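Local atomic coordinates of ribosomal RNA small subunit methyltransferase Nep1 (Archaeoglobus fulgidus, PDB entry 3O7B), a protein that probably methylates the N1 atom of one particular pseudouridine in 16S ribosomal RNA, using S-adenosyl-L-methionine as methyl donor, during assembly of the small ribosomal subunit. Residues F32-L37 with D200-T205; V169-E174 with R207-F212; R81-R86 with G194-G199. All blocks are in the same frame, centred on the assembly; numbering follows the deposited sequence. Where two conformers were deposited one is given.

Contact 1. Residues F32-L37 with D200-T205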
loop_
_atom_site.group_PDB
_atom_site.type_symbol
_atom_site.label_atom_id
_atom_site.label_comp_id
_atom_site.label_asym_id
_atom_site.label_seq_id
_atom_site.Cartn_x
_atom_site.Cartn_y
_atom_site.Cartn_z
ATOM N N PHE A 32 13.552 -5.466 -4.598
ATOM C CA PHE A 32 12.389 -6.336 -4.590
ATOM C C PHE A 32 12.610 -7.455 -5.565
ATOM O O PHE A 32 12.927 -7.210 -6.735
ATOM C CB PHE A 32 11.112 -5.535 -4.869
ATOM C CG PHE A 32 10.818 -4.532 -3.783
ATOM C CD1 PHE A 32 10.379 -4.963 -2.536
ATOM C CD2 PHE A 32 11.034 -3.164 -3.990
ATOM C CE1 PHE A 32 10.169 -4.054 -1.492
ATOM C CE2 PHE A 32 10.802 -2.243 -2.945
ATOM C CZ PHE A 32 10.364 -2.701 -1.704
ATOM N N LEU A 33 12.489 -8.675 -5.063
ATOM C CA LEU A 33 12.837 -9.884 -5.833
ATOM C C LEU A 33 11.650 -10.576 -6.433
ATOM O O LEU A 33 10.585 -10.709 -5.796
ATOM C CB LEU A 33 13.576 -10.877 -4.936
ATOM C CG LEU A 33 14.927 -10.451 -4.402
ATOM C CD1 LEU A 33 15.462 -11.573 -3.522
ATOM C CD2 LEU A 33 15.929 -10.137 -5.542
ATOM N N GLU A 34 11.821 -11.055 -7.665
ATOM C CA GLU A 34 10.792 -11.821 -8.361
ATOM C C GLU A 34 9.457 -11.073 -8.349
ATOM O O GLU A 34 8.382 -11.664 -8.147
ATOM C CB GLU A 34 10.659 -13.236 -7.775
ATOM C CG GLU A 34 11.900 -14.095 -8.037
ATOM C CD GLU A 34 11.775 -15.486 -7.485
ATOM O OE1 GLU A 34 10.635 -15.936 -7.238
ATOM O OE2 GLU A 34 12.837 -16.132 -7.321
ATOM N N ALA A 35 9.530 -9.767 -8.603
ATOM C CA ALA A 35 8.295 -8.973 -8.627
ATOM C C ALA A 35 7.386 -9.455 -9.734
ATOM O O ALA A 35 7.823 -9.790 -10.853
ATOM C CB ALA A 35 8.595 -7.507 -8.771
ATOM N N SER A 36 6.099 -9.499 -9.417
ATOM C CA SER A 36 5.077 -10.076 -10.264
ATOM C C SER A 36 4.641 -9.032 -11.290
ATOM O O SER A 36 3.507 -8.510 -11.259
ATOM C CB SER A 36 3.921 -10.528 -9.367
ATOM O OG SER A 36 3.009 -11.352 -10.057
ATOM N N LEU A 37 5.566 -8.723 -12.198
ATOM C CA LEU A 37 5.449 -7.602 -13.107
ATOM C C LEU A 37 5.902 -8.057 -14.490
ATOM O O LEU A 37 7.095 -8.286 -14.726
ATOM C CB LEU A 37 6.340 -6.495 -12.572
ATOM C CG LEU A 37 6.211 -5.041 -12.928
ATOM C CD1 LEU A 37 4.900 -4.502 -12.381
ATOM C CD2 LEU A 37 7.379 -4.337 -12.291
ATOM N N ASP A 200 8.165 -20.200 -3.304
ATOM C CA ASP A 200 9.490 -19.907 -2.765
ATOM C C ASP A 200 10.325 -19.285 -3.867
ATOM O O ASP A 200 9.969 -19.391 -5.028
ATOM C CB ASP A 200 10.164 -21.202 -2.311
ATOM C CG ASP A 200 9.447 -21.843 -1.146
ATOM O OD1 ASP A 200 8.702 -22.820 -1.379
ATOM O OD2 ASP A 200 9.613 -21.354 -0.007
ATOM N N PHE A 201 11.436 -18.653 -3.504
ATOM C CA PHE A 201 12.341 -18.094 -4.508
ATOM C C PHE A 201 12.803 -19.156 -5.494
ATOM O O PHE A 201 13.046 -20.304 -5.108
ATOM C CB PHE A 201 13.572 -17.486 -3.849
ATOM C CG PHE A 201 13.268 -16.292 -2.986
ATOM C CD1 PHE A 201 12.950 -15.072 -3.564
ATOM C CD2 PHE A 201 13.326 -16.385 -1.605
ATOM C CE1 PHE A 201 12.674 -13.965 -2.760
ATOM C CE2 PHE A 201 13.049 -15.274 -0.794
ATOM C CZ PHE A 201 12.731 -14.064 -1.387
ATOM N N PHE A 202 12.917 -18.785 -6.762
ATOM C CA PHE A 202 13.606 -19.637 -7.739
ATOM C C PHE A 202 15.033 -19.891 -7.274
ATOM O O PHE A 202 15.702 -19.020 -6.711
ATOM C CB PHE A 202 13.676 -18.951 -9.098
ATOM C CG PHE A 202 12.338 -18.773 -9.777
ATOM C CD1 PHE A 202 11.455 -19.850 -9.946
ATOM C CD2 PHE A 202 11.980 -17.521 -10.296
ATOM C CE1 PHE A 202 10.224 -19.673 -10.592
ATOM C CE2 PHE A 202 10.757 -17.335 -10.945
ATOM C CZ PHE A 202 9.874 -18.413 -11.095
ATOM N N GLU A 203 15.529 -21.096 -7.546
ATOM C CA GLU A 203 16.927 -21.393 -7.256
ATOM C C GLU A 203 17.873 -20.429 -7.977
ATOM O O GLU A 203 18.882 -20.002 -7.394
ATOM C CB GLU A 203 17.261 -22.853 -7.587
ATOM C CG GLU A 203 16.707 -23.861 -6.583
ATOM C CD GLU A 203 17.126 -23.581 -5.134
ATOM O OE1 GLU A 203 18.286 -23.162 -4.893
ATOM O OE2 GLU A 203 16.283 -23.788 -4.230
ATOM N N GLU A 204 17.538 -20.068 -9.218
ATOM C CA GLU A 204 18.340 -19.110 -9.977
ATOM C C GLU A 204 18.497 -17.773 -9.246
ATOM O O GLU A 204 19.584 -17.210 -9.202
ATOM C CB GLU A 204 17.776 -18.880 -11.384
ATOM C CG GLU A 204 18.591 -17.861 -12.185
ATOM C CD GLU A 204 18.205 -17.769 -13.654
ATOM O OE1 GLU A 204 17.253 -18.458 -14.091
ATOM O OE2 GLU A 204 18.869 -16.992 -14.373
ATOM N N THR A 205 17.402 -17.273 -8.674
ATOM C CA THR A 205 17.440 -16.018 -7.928
ATOM C C THR A 205 18.438 -16.091 -6.775
ATOM O O THR A 205 19.273 -15.204 -6.597
ATOM C CB THR A 205 16.037 -15.688 -7.385
ATOM O OG1 THR A 205 15.118 -15.614 -8.470
ATOM C CG2 THR A 205 16.024 -14.357 -6.621
#
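Glu34 reaches across to Phe202 and Thr205 and ties the corner at Glu34, on strand 28-35 of the SPOUT-fold sheet, to the start of helix 203-209, whose N-cap position is Phe202. The tight part is built round a single carboxylate oxygen, Glu34 OE2. It accepts from Thr205 OG1 at 2.6 Å on its anti side, only slightly out of the carboxylate plane, and from Phe202 N at 2.7 Å through its syn lone pair, with a somewhat bent angle of 146° at the hydrogen. The Phe202 ring leans on the same oxygen, its plane tilted about 30° from the carboxylate and its CD2 carbon 3.4 Å from Glu34 OE2. The chain turns a corner at Glu34, and the side chain runs out almost straight from there (chi2 -179°), which carries the carboxylate to the helix start. Its other oxygen, OE1, is taken by a salt bridge to Lys83. This lysine and the N-terminal end of the helix would both be expected to favour the ionised carboxylate.

Beside this polar grip lies a buried apolar patch. Leu33 CD1 sits 3.8 Å from Phe201 CE1, the two side chains crossing at roughly a right angle, and more loosely meets the methyl CG2 of Thr205. Phe201 also brings an edge of its ring to Glu34 OE2, while its side chain reaches the bound S-adenosylhomocysteine.

Toward solvent the contact slackens. Phe202 is partly exposed despite its hold on OE2, and Asp200 is exposed, its CB pointing away from 32-37; its nearest approach is by the backbone, Asp200 O lying 4.2 Å from Glu34 OE1.

Contact 2. Residues V169-E174 with R207-F212. With SAH (S-adenosyl-L-homocysteine), chain C.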
loop_
_atom_site.group_PDB
_atom_site.type_symbol
_atom_site.label_atom_id
_atom_site.label_comp_id
_atom_site.label_asym_id
_atom_site.label_seq_id
_atom_site.Cartn_x
_atom_site.Cartn_y
_atom_site.Cartn_z
ATOM N N VAL A 169 24.450 -8.594 1.147
ATOM C CA VAL A 169 23.095 -9.019 0.826
ATOM C C VAL A 169 22.391 -9.576 2.044
ATOM O O VAL A 169 22.891 -10.527 2.694
ATOM C CB VAL A 169 23.041 -10.052 -0.323
ATOM C CG1 VAL A 169 21.612 -10.538 -0.546
ATOM C CG2 VAL A 169 23.601 -9.447 -1.598
ATOM N N LEU A 170 21.228 -9.009 2.363
ATOM C CA LEU A 170 20.376 -9.495 3.446
ATOM C C LEU A 170 19.091 -9.983 2.815
ATOM O O LEU A 170 18.324 -9.173 2.270
ATOM C CB LEU A 170 20.114 -8.368 4.445
ATOM C CG LEU A 170 21.318 -7.624 5.001
ATOM C CD1 LEU A 170 20.853 -6.465 5.880
ATOM C CD2 LEU A 170 22.230 -8.578 5.815
ATOM N N LEU A 171 18.877 -11.295 2.796
ATOM C CA LEU A 171 17.696 -11.884 2.189
ATOM C C LEU A 171 16.691 -12.174 3.287
ATOM O O LEU A 171 16.951 -12.961 4.202
ATOM C CB LEU A 171 18.027 -13.185 1.441
ATOM C CG LEU A 171 16.845 -13.890 0.794
ATOM C CD1 LEU A 171 16.218 -13.013 -0.313
ATOM C CD2 LEU A 171 17.244 -15.255 0.232
ATOM N N PHE A 172 15.544 -11.517 3.213
ATOM C CA PHE A 172 14.514 -11.735 4.217
ATOM C C PHE A 172 13.676 -12.941 3.830
ATOM O O PHE A 172 13.075 -12.981 2.761
ATOM C CB PHE A 172 13.726 -10.429 4.437
ATOM C CG PHE A 172 14.523 -9.421 5.207
ATOM C CD1 PHE A 172 14.463 -9.379 6.610
ATOM C CD2 PHE A 172 15.424 -8.579 4.566
ATOM C CE1 PHE A 172 15.267 -8.508 7.340
ATOM C CE2 PHE A 172 16.226 -7.699 5.288
ATOM C CZ PHE A 172 16.151 -7.668 6.685
ATOM N N ARG A 173 13.720 -13.973 4.680
ATOM C CA ARG A 173 12.887 -15.167 4.503
ATOM C C ARG A 173 12.567 -15.729 5.876
ATOM O O ARG A 173 13.379 -15.634 6.797
ATOM C CB ARG A 173 13.554 -16.305 3.705
ATOM C CG ARG A 173 14.894 -16.071 3.096
ATOM C CD ARG A 173 15.531 -17.424 2.710
ATOM N NE ARG A 173 14.718 -18.204 1.781
ATOM C CZ ARG A 173 15.182 -19.197 1.021
ATOM N NH1 ARG A 173 16.463 -19.550 1.070
ATOM N NH2 ARG A 173 14.366 -19.834 0.200
ATOM N N GLU A 174 11.394 -16.346 5.971
ATOM C CA GLU A 174 10.917 -16.958 7.201
ATOM C C GLU A 174 11.912 -17.954 7.801
ATOM O O GLU A 174 12.096 -17.971 9.013
ATOM C CB GLU A 174 9.571 -17.630 6.955
ATOM C CG GLU A 174 8.952 -18.242 8.207
ATOM C CD GLU A 174 7.634 -18.924 7.933
ATOM O OE1 GLU A 174 7.115 -18.796 6.799
ATOM O OE2 GLU A 174 7.115 -19.593 8.859
ATOM N N ARG A 207 20.978 -18.163 -6.447
ATOM C CA ARG A 207 22.333 -18.231 -6.997
ATOM C C ARG A 207 22.864 -16.853 -7.397
ATOM O O ARG A 207 24.016 -16.518 -7.138
ATOM C CB ARG A 207 22.392 -19.185 -8.191
ATOM C CG ARG A 207 22.205 -20.648 -7.816
ATOM C CD ARG A 207 22.650 -21.589 -8.934
ATOM N NE ARG A 207 21.888 -21.415 -10.174
ATOM C CZ ARG A 207 20.736 -22.023 -10.453
ATOM N NH1 ARG A 207 20.182 -22.864 -9.583
ATOM N NH2 ARG A 207 20.134 -21.789 -11.616
ATOM N N GLU A 208 22.009 -16.033 -8.009
ATOM C CA GLU A 208 22.416 -14.680 -8.390
ATOM C C GLU A 208 22.840 -13.788 -7.223
ATOM O O GLU A 208 23.602 -12.852 -7.408
ATOM C CB GLU A 208 21.286 -13.985 -9.143
ATOM C CG GLU A 208 21.114 -14.466 -10.548
ATOM C CD GLU A 208 22.219 -13.972 -11.440
ATOM O OE1 GLU A 208 22.286 -12.757 -11.719
ATOM O OE2 GLU A 208 23.039 -14.810 -11.856
ATOM N N LEU A 209 22.316 -14.051 -6.023
ATOM C CA LEU A 209 22.624 -13.196 -4.897
ATOM C C LEU A 209 24.079 -13.303 -4.417
ATOM O O LEU A 209 24.592 -12.406 -3.748
ATOM C CB LEU A 209 21.666 -13.490 -3.737
ATOM C CG LEU A 209 20.192 -13.172 -3.987
ATOM C CD1 LEU A 209 19.380 -13.655 -2.807
ATOM C CD2 LEU A 209 20.021 -11.663 -4.210
ATOM N N GLY A 210 24.728 -14.428 -4.747
ATOM C CA GLY A 210 26.106 -14.662 -4.278
ATOM C C GLY A 210 26.126 -14.885 -2.778
ATOM O O GLY A 210 25.292 -15.616 -2.251
ATOM N N GLU A 211 27.067 -14.250 -2.094
ATOM C CA GLU A 211 27.133 -14.313 -0.633
ATOM C C GLU A 211 25.899 -13.609 -0.082
ATOM O O GLU A 211 25.583 -12.500 -0.511
ATOM C CB GLU A 211 28.376 -13.601 -0.106
ATOM C CG GLU A 211 28.440 -13.517 1.415
ATOM C CD GLU A 211 29.586 -12.699 1.960
ATOM O OE1 GLU A 211 30.215 -11.904 1.210
ATOM O OE2 GLU A 211 29.861 -12.853 3.159
ATOM N N PHE A 212 25.208 -14.240 0.853
ATOM C CA PHE A 212 24.097 -13.574 1.526
ATOM C C PHE A 212 23.831 -14.140 2.894
ATOM O O PHE A 212 24.239 -15.267 3.215
ATOM C CB PHE A 212 22.808 -13.579 0.682
ATOM C CG PHE A 212 22.186 -14.934 0.459
ATOM C CD1 PHE A 212 21.247 -15.453 1.351
ATOM C CD2 PHE A 212 22.483 -15.671 -0.679
ATOM C CE1 PHE A 212 20.649 -16.686 1.115
ATOM C CE2 PHE A 212 21.882 -16.895 -0.923
ATOM C CZ PHE A 212 20.968 -17.416 -0.021
HETATM N N SAH C . 7.448 -17.469 0.460
HETATM C CA SAH C . 6.147 -16.842 0.836
HETATM C CB SAH C . 5.596 -16.060 -0.349
HETATM C CG SAH C . 6.190 -14.659 -0.472
HETATM S SD SAH C . 5.924 -13.639 1.011
HETATM C C SAH C . 5.131 -17.870 1.324
HETATM O O SAH C . 5.458 -19.050 1.476
HETATM C "C5'" SAH C . 6.769 -12.089 0.596
HETATM C "C4'" SAH C . 8.198 -11.894 1.091
HETATM O "O4'" SAH C . 8.236 -11.486 2.445
HETATM C "C3'" SAH C . 9.060 -13.143 1.071
HETATM O "O3'" SAH C . 9.516 -13.442 -0.224
HETATM C "C2'" SAH C . 10.164 -12.752 2.018
HETATM O "O2'" SAH C . 11.107 -11.897 1.365
HETATM C "C1'" SAH C . 9.432 -11.932 3.064
HETATM N N9 SAH C . 9.027 -12.658 4.298
HETATM C C8 SAH C . 7.833 -13.300 4.538
HETATM N N7 SAH C . 7.858 -13.793 5.804
HETATM C C5 SAH C . 9.030 -13.447 6.376
HETATM C C6 SAH C . 9.580 -13.685 7.630
HETATM N N6 SAH C . 8.910 -14.380 8.565
HETATM N N1 SAH C . 10.828 -13.191 7.929
HETATM C C2 SAH C . 11.550 -12.486 6.984
HETATM N N3 SAH C . 11.002 -12.260 5.741
HETATM C C4 SAH C . 9.776 -12.738 5.434
HETATM O O HOH W 1 26.753 -10.177 -0.051
#
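Phe172 O accepts a 2.6 Å hydrogen bond from the ribose hydroxyl O2' of SAH, at the far end of a strand whose Val169 and Leu171 pack against Leu209 and Phe212. Just beyond Phe172 the backbone keeps following the ligand, and Glu174 CA comes within 3.5 Å of SAH N6.

At the other end the side chains meet through hydrocarbon. Val169 CG1, anti to its own nitrogen at chi1 176°, comes to 3.5 Å from Phe212 CB and lies more loosely against Leu209 CD2. The two methyls of Leu171 work together: CD2 stands 3.8 Å from Phe212 CE1, and both meet Leu209 CD1. Phe212 and Leu171 run side by side, pointing the same way, whereas Leu209 comes in at about a right angle to Leu171 and sets CD1 over one face of the Phe212 ring, toward its rim. A water accepts from Val169 N at 3.0 Å and bridges it to Glu211 O.

The chain makes a beta-alpha-beta crossover here: strand 189-194 leads through helix 203-209 into strand 212-215, which lies parallel to 168-172 and bonds to it through Lys213 and Val215. Gly210, with positive phi, lets the chain leave the helix for that strand.

This strand's share in holding the cofactor product is a main-chain oxygen, Phe172 O, while hydrocarbon contacts, which do not depend on charge, seat the strand on Leu209 and Phe212.

Contact 3. Residues R81-R86 with G194-G199. With SAH (S-adenosyl-L-homocysteine), chain C.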
loop_
_atom_site.group_PDB
_atom_site.type_symbol
_atom_site.label_atom_id
_atom_site.label_comp_id
_atom_site.label_asym_id
_atom_site.label_seq_id
_atom_site.Cartn_x
_atom_site.Cartn_y
_atom_site.Cartn_z
ATOM N N ARG A 81 2.344 -20.239 -12.085
ATOM C CA ARG A 81 1.220 -19.321 -12.158
ATOM C C ARG A 81 0.929 -18.673 -10.809
ATOM O O ARG A 81 0.488 -17.514 -10.758
ATOM C CB ARG A 81 -0.035 -19.995 -12.732
ATOM C CG ARG A 81 -1.219 -19.017 -12.958
ATOM C CD ARG A 81 -2.208 -19.179 -11.831
ATOM N NE ARG A 81 -3.341 -18.248 -11.845
ATOM C CZ ARG A 81 -3.376 -17.090 -11.189
ATOM N NH1 ARG A 81 -2.315 -16.658 -10.506
ATOM N NH2 ARG A 81 -4.479 -16.359 -11.225
ATOM N N GLU A 82 1.206 -19.392 -9.723
ATOM C CA GLU A 82 0.942 -18.868 -8.385
ATOM C C GLU A 82 1.728 -17.579 -8.094
ATOM O O GLU A 82 1.313 -16.787 -7.249
ATOM C CB GLU A 82 1.201 -19.938 -7.308
ATOM C CG GLU A 82 2.664 -20.279 -7.039
ATOM C CD GLU A 82 3.268 -21.231 -8.068
ATOM O OE1 GLU A 82 2.532 -21.729 -8.958
ATOM O OE2 GLU A 82 4.489 -21.487 -7.975
ATOM N N LYS A 83 2.832 -17.360 -8.809
ATOM C CA LYS A 83 3.642 -16.146 -8.615
ATOM C C LYS A 83 3.201 -14.954 -9.461
ATOM O O LYS A 83 3.682 -13.838 -9.247
ATOM C CB LYS A 83 5.114 -16.425 -8.949
ATOM C CG LYS A 83 5.791 -17.353 -7.967
ATOM C CD LYS A 83 7.275 -17.437 -8.258
ATOM C CE LYS A 83 7.997 -18.139 -7.130
ATOM N NZ LYS A 83 9.462 -18.273 -7.406
ATOM N N ARG A 84 2.295 -15.184 -10.407
ATOM C CA ARG A 84 2.102 -14.253 -11.525
ATOM C C ARG A 84 0.846 -13.408 -11.425
ATOM O O ARG A 84 -0.108 -13.775 -10.729
ATOM C CB ARG A 84 2.130 -15.020 -12.846
ATOM C CG ARG A 84 3.422 -15.783 -13.017
ATOM C CD ARG A 84 3.392 -16.663 -14.255
ATOM N NE ARG A 84 3.898 -15.943 -15.412
ATOM C CZ ARG A 84 4.357 -16.530 -16.509
ATOM N NH1 ARG A 84 4.367 -17.856 -16.597
ATOM N NH2 ARG A 84 4.815 -15.794 -17.506
ATOM N N GLY A 85 0.872 -12.273 -12.120
ATOM C CA GLY A 85 -0.283 -11.388 -12.251
ATOM C C GLY A 85 -0.607 -10.556 -11.030
ATOM O O GLY A 85 -1.758 -10.149 -10.857
ATOM N N ARG A 86 0.403 -10.249 -10.224
ATOM C CA ARG A 86 0.176 -9.464 -8.980
ATOM C C ARG A 86 1.048 -8.211 -8.835
ATOM O O ARG A 86 1.815 -8.096 -7.889
ATOM C CB ARG A 86 0.274 -10.373 -7.756
ATOM C CG ARG A 86 -0.795 -11.471 -7.741
ATOM C CD ARG A 86 -2.218 -10.919 -7.472
ATOM N NE ARG A 86 -2.223 -10.147 -6.236
ATOM C CZ ARG A 86 -2.264 -10.668 -5.017
ATOM N NH1 ARG A 86 -2.348 -11.977 -4.834
ATOM N NH2 ARG A 86 -2.220 -9.860 -3.963
ATOM N N GLY A 194 11.094 -10.482 -1.214
ATOM C CA GLY A 194 10.272 -10.986 -2.303
ATOM C C GLY A 194 9.034 -10.125 -2.507
ATOM O O GLY A 194 8.455 -9.614 -1.506
ATOM N N ALA A 195 8.621 -9.984 -3.761
ATOM C CA ALA A 195 7.430 -9.202 -4.107
ATOM C C ALA A 195 6.448 -10.015 -4.952
ATOM O O ALA A 195 5.911 -9.532 -5.941
ATOM C CB ALA A 195 7.827 -7.882 -4.807
ATOM N N PHE A 196 6.248 -11.266 -4.553
ATOM C CA PHE A 196 5.342 -12.186 -5.243
ATOM C C PHE A 196 4.458 -12.819 -4.158
ATOM O O PHE A 196 4.828 -12.832 -2.994
ATOM C CB PHE A 196 6.141 -13.263 -6.014
ATOM C CG PHE A 196 7.151 -13.986 -5.172
ATOM C CD1 PHE A 196 6.812 -15.163 -4.502
ATOM C CD2 PHE A 196 8.434 -13.471 -4.994
ATOM C CE1 PHE A 196 7.756 -15.822 -3.703
ATOM C CE2 PHE A 196 9.374 -14.124 -4.194
ATOM C CZ PHE A 196 9.035 -15.297 -3.539
ATOM N N PRO A 197 3.262 -13.297 -4.530
ATOM C CA PRO A 197 2.319 -13.728 -3.484
ATOM C C PRO A 197 2.468 -15.136 -2.888
ATOM O O PRO A 197 2.065 -15.362 -1.743
ATOM C CB PRO A 197 0.963 -13.627 -4.187
ATOM C CG PRO A 197 1.265 -13.843 -5.601
ATOM C CD PRO A 197 2.654 -13.321 -5.867
ATOM N N HIS A 198 3.011 -16.072 -3.668
ATOM C CA HIS A 198 3.021 -17.495 -3.281
ATOM C C HIS A 198 4.291 -18.165 -3.741
ATOM O O HIS A 198 4.933 -17.706 -4.683
ATOM C CB HIS A 198 1.862 -18.272 -3.911
ATOM C CG HIS A 198 0.513 -17.713 -3.608
ATOM N ND1 HIS A 198 -0.059 -17.798 -2.361
ATOM C CD2 HIS A 198 -0.379 -17.072 -4.399
ATOM C CE1 HIS A 198 -1.249 -17.224 -2.394
ATOM N NE2 HIS A 198 -1.466 -16.775 -3.616
ATOM N N GLY A 199 4.613 -19.290 -3.103
ATOM C CA GLY A 199 5.776 -20.081 -3.503
ATOM C C GLY A 199 7.061 -19.616 -2.851
ATOM O O GLY A 199 7.068 -18.775 -1.959
HETATM N N SAH C . 7.448 -17.469 0.460
HETATM C CA SAH C . 6.147 -16.842 0.836
HETATM C CB SAH C . 5.596 -16.060 -0.349
HETATM C CG SAH C . 6.190 -14.659 -0.472
HETATM S SD SAH C . 5.924 -13.639 1.011
HETATM C C SAH C . 5.131 -17.870 1.324
HETATM O O SAH C . 5.458 -19.050 1.476
HETATM C "C5'" SAH C . 6.769 -12.089 0.596
HETATM C "C4'" SAH C . 8.198 -11.894 1.091
HETATM O "O4'" SAH C . 8.236 -11.486 2.445
HETATM C "C3'" SAH C . 9.060 -13.143 1.071
HETATM O "O3'" SAH C . 9.516 -13.442 -0.224
HETATM C "C2'" SAH C . 10.164 -12.752 2.018
HETATM O "O2'" SAH C . 11.107 -11.897 1.365
HETATM C "C1'" SAH C . 9.432 -11.932 3.064
HETATM N N9 SAH C . 9.027 -12.658 4.298
HETATM C C8 SAH C . 7.833 -13.300 4.538
HETATM N N7 SAH C . 7.858 -13.793 5.804
HETATM C C5 SAH C . 9.030 -13.447 6.376
HETATM C C6 SAH C . 9.580 -13.685 7.630
HETATM N N6 SAH C . 8.910 -14.380 8.565
HETATM N N1 SAH C . 10.828 -13.191 7.929
HETATM C C2 SAH C . 11.550 -12.486 6.984
HETATM N N3 SAH C . 11.002 -12.260 5.741
HETATM C C4 SAH C . 9.776 -12.738 5.434
HETATM O O HOH W 2 4.513 -7.592 -7.402
#
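Lys83 lies alongside Phe196 and sets its ammonium over one ring face, a cation-pi contact with NZ 4.9 Å from the centroid and 16° off the normal; the salt bridge of NZ goes to Glu34. Replacing Phe196 by an alanine would probably deprive the lysine of that face and open a gap beside CG of SAH, whose methylene packs 3.8 Å from Phe196 CE1.

The van der Waals contacts centre on Pro197. Its CG touches Glu82 O at 3.4 Å and Arg86 CG at 3.8 Å. Arg86 bends back at chi2 and chi3, which brings NH1 near Pro197 CB, while NE pairs with Asp88; Arg86 is predicted to meet the substrate rRNA. His198 turns the edge of its ring to Glu82 O, with CD2 3.3 Å away.

Segment 194-199 belongs to the cofactor-binding loops of the SPOUT fold, and its backbone provides two of the ligand's bonds. Gly194 N gives a nearly straight bond (168°) to SAH O2' at 2.9 Å, and SAH N donates to Gly199 O at 2.8 Å.

One water donates to both Arg86 O and Ala195 O.

In the fold
The three contacts run as a chain past the bound S-adenosylhomocysteine, with contact 1 in the middle. Its centre is about 8 Å from that of contact 3, and Lys83 NZ reaches 2.6 Å from Glu34 OE1 while also lying 2.7 Å from Asp200 O, a probable hydrogen bond. Toward contact 2, centred about 11 Å away, the link is greasy: Leu33 CD1 meets Leu171 CD1 at 3.6 Å, and both contacts use helix 203-209. Contacts 2 and 3 do not touch, their nearest atoms being about 5 Å apart, yet the ligand joins them, since its ribose O2' lies between Phe172 O and Gly194 N. Phe201 of contact 1 adds its ring to the same pocket.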